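Local coordinates for protein synaptotagmin-1 (Arabidopsis thaliana, PDB 7AS6) that helps maintain plasma membrane integrity during freezing and osmotic stress, using cytoplasmic C2 domains, of which this is the first, that probably bind phospholipid and calcium, at residues T48-H51 / E57-E60. Numbering follows the deposited sequence.
Sequences TVKH and EWNE. With EDO (1,2-ethanediol), chain G; EDO (1,2-ethanediol), chain H.
Glu60 holds Thr48 by its backbone: OE1 of Glu60 accepts from N of Thr48 at 2.8 Å through its syn lone pair. The other carboxylate oxygen, OE2 of Glu60, faces OG1 of Thr48, but their modelled separation of 2.5 Å is too short to take at face value. OG1 comes to that side because it sits between its own N and carbonyl carbon (chi1 57°), next to the N-H. Glu60 reaches across at about a right angle, extended beyond CG. The carbonyl of Thr48 is used too: NE1 of Trp58 donates to its O at 2.9 Å, with the acceptor 18° out of the indole plane.

Lys50 lies along the same indole, running past it in the opposite direction. Its chain bends at chi2 (-68°), which carries CE to 3.4 Å from CD1 of Trp58, at an oblique approach, and to 3.2 Å from O of Glu57. NZ of Lys50 stays 4.3 Å from OE2 of Glu60, beyond a salt bridge, and one water joins them, accepting from Lys50 NZ and donating to both Glu60 OE2 and Trp58 O. NZ also donates to an ethanediol, probably from the crystallisation liquor. The carboxylate of Glu57 turns elsewhere, to a salt bridge with Arg16.

Trp58, the second residue of strand 57-66, packs against strands 8-18 and 31-37 of this C2 beta sandwich and precedes a G1 beta bulge in which Asn59 and Glu60 both face Val14. Strand side chains thus pin the loop leading from strand 45-46, near the cadmium-binding end; the water-linked lysine probably helps to stabilise the charge on Glu60.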
loop_
_atom_site.group_PDB
_atom_site.type_symbol
_atom_site.label_atom_id
_atom_site.label_comp_id
_atom_site.label_asym_id
_atom_site.label_seq_id
_atom_site.Cartn_x
_atom_site.Cartn_y
_atom_site.Cartn_z
ATOM N N THR A 48 -1.920 -8.419 6.375
ATOM C CA THR A 48 -2.685 -8.941 7.481
ATOM C C THR A 48 -3.380 -7.806 8.220
ATOM O O THR A 48 -3.044 -6.625 8.066
ATOM C CB THR A 48 -1.794 -9.713 8.449
ATOM O OG1 THR A 48 -0.739 -8.853 8.913
ATOM C CG2 THR A 48 -1.202 -10.917 7.759
ATOM N N VAL A 49 -4.399 -8.184 8.992
ATOM C CA VAL A 49 -5.102 -7.272 9.888
ATOM C C VAL A 49 -4.290 -7.137 11.162
ATOM O O VAL A 49 -3.929 -8.145 11.773
ATOM C CB VAL A 49 -6.505 -7.818 10.215
ATOM C CG1 VAL A 49 -7.150 -6.997 11.349
ATOM C CG2 VAL A 49 -7.413 -7.830 8.978
ATOM N N LYS A 50 -4.015 -5.906 11.588
ATOM C CA LYS A 50 -3.412 -5.673 12.902
ATOM C C LYS A 50 -4.487 -5.169 13.867
ATOM O O LYS A 50 -5.020 -4.077 13.681
ATOM C CB LYS A 50 -2.278 -4.652 12.825
ATOM C CG LYS A 50 -1.127 -5.038 11.918
ATOM C CD LYS A 50 -0.337 -6.220 12.456
ATOM C CE LYS A 50 0.812 -6.489 11.469
ATOM N NZ LYS A 50 1.652 -7.592 11.994
ATOM N N HIS A 51 -4.745 -5.927 14.924
ATOM C CA HIS A 51 -5.850 -5.644 15.818
ATOM C C HIS A 51 -5.496 -4.525 16.773
ATOM O O HIS A 51 -4.411 -4.528 17.378
ATOM C CB HIS A 51 -6.209 -6.891 16.614
ATOM C CG HIS A 51 -6.644 -8.027 15.762
ATOM N ND1 HIS A 51 -7.925 -8.130 15.269
ATOM C CD2 HIS A 51 -5.960 -9.077 15.260
ATOM C CE1 HIS A 51 -8.026 -9.221 14.538
ATOM N NE2 HIS A 51 -6.843 -9.805 14.507
ATOM N N GLU A 57 2.642 -2.042 12.523
ATOM C CA GLU A 57 3.903 -2.414 11.898
ATOM C C GLU A 57 3.703 -3.745 11.183
ATOM O O GLU A 57 3.456 -4.761 11.840
ATOM C CB GLU A 57 4.982 -2.529 12.962
ATOM C CG GLU A 57 6.332 -2.779 12.401
ATOM C CD GLU A 57 7.222 -1.580 12.574
ATOM O OE1 GLU A 57 6.838 -0.670 13.348
ATOM O OE2 GLU A 57 8.297 -1.553 11.940
ATOM N N TRP A 58 3.786 -3.742 9.849
ATOM C CA TRP A 58 3.581 -4.938 9.032
ATOM C C TRP A 58 4.891 -5.533 8.523
ATOM O O TRP A 58 5.183 -6.702 8.782
ATOM C CB TRP A 58 2.710 -4.625 7.813
ATOM C CG TRP A 58 1.282 -4.367 8.091
ATOM C CD1 TRP A 58 0.312 -5.300 8.294
ATOM C CD2 TRP A 58 0.636 -3.097 8.128
ATOM N NE1 TRP A 58 -0.894 -4.688 8.481
ATOM C CE2 TRP A 58 -0.724 -3.332 8.386
ATOM C CE3 TRP A 58 1.075 -1.782 7.977
ATOM C CZ2 TRP A 58 -1.648 -2.305 8.509
ATOM C CZ3 TRP A 58 0.159 -0.763 8.094
ATOM C CH2 TRP A 58 -1.195 -1.031 8.339
ATOM N N ASN A 59 5.662 -4.753 7.768
ATOM C CA ASN A 59 6.858 -5.239 7.076
ATOM C C ASN A 59 6.529 -6.426 6.189
ATOM O O ASN A 59 7.222 -7.443 6.175
ATOM C CB ASN A 59 7.955 -5.593 8.057
ATOM C CG ASN A 59 8.563 -4.375 8.643
ATOM O OD1 ASN A 59 8.857 -3.420 7.926
ATOM N ND2 ASN A 59 8.690 -4.354 9.956
ATOM N N GLU A 60 5.446 -6.290 5.446
ATOM C CA GLU A 60 4.931 -7.374 4.636
ATOM C C GLU A 60 5.236 -7.071 3.183
ATOM O O GLU A 60 5.156 -5.915 2.742
ATOM C CB GLU A 60 3.426 -7.548 4.899
ATOM C CG GLU A 60 3.182 -8.425 6.132
ATOM C CD GLU A 60 1.704 -8.499 6.566
ATOM O OE1 GLU A 60 0.813 -8.511 5.684
ATOM O OE2 GLU A 60 1.443 -8.572 7.796
HETATM C C1 EDO G . 1.794 -6.220 15.452
HETATM O O1 EDO G . 2.724 -6.659 14.434
HETATM C C2 EDO G . 2.250 -4.906 16.081
HETATM O O2 EDO G . 2.295 -3.887 15.070
HETATM C C1 EDO H . 1.897 -11.435 1.960
HETATM O O1 EDO H . 3.247 -11.716 1.572
HETATM C C2 EDO H . 1.919 -10.420 3.101
HETATM O O2 EDO H . 0.609 -10.319 3.697
HETATM O O HOH W 1 3.164 -8.291 9.753
#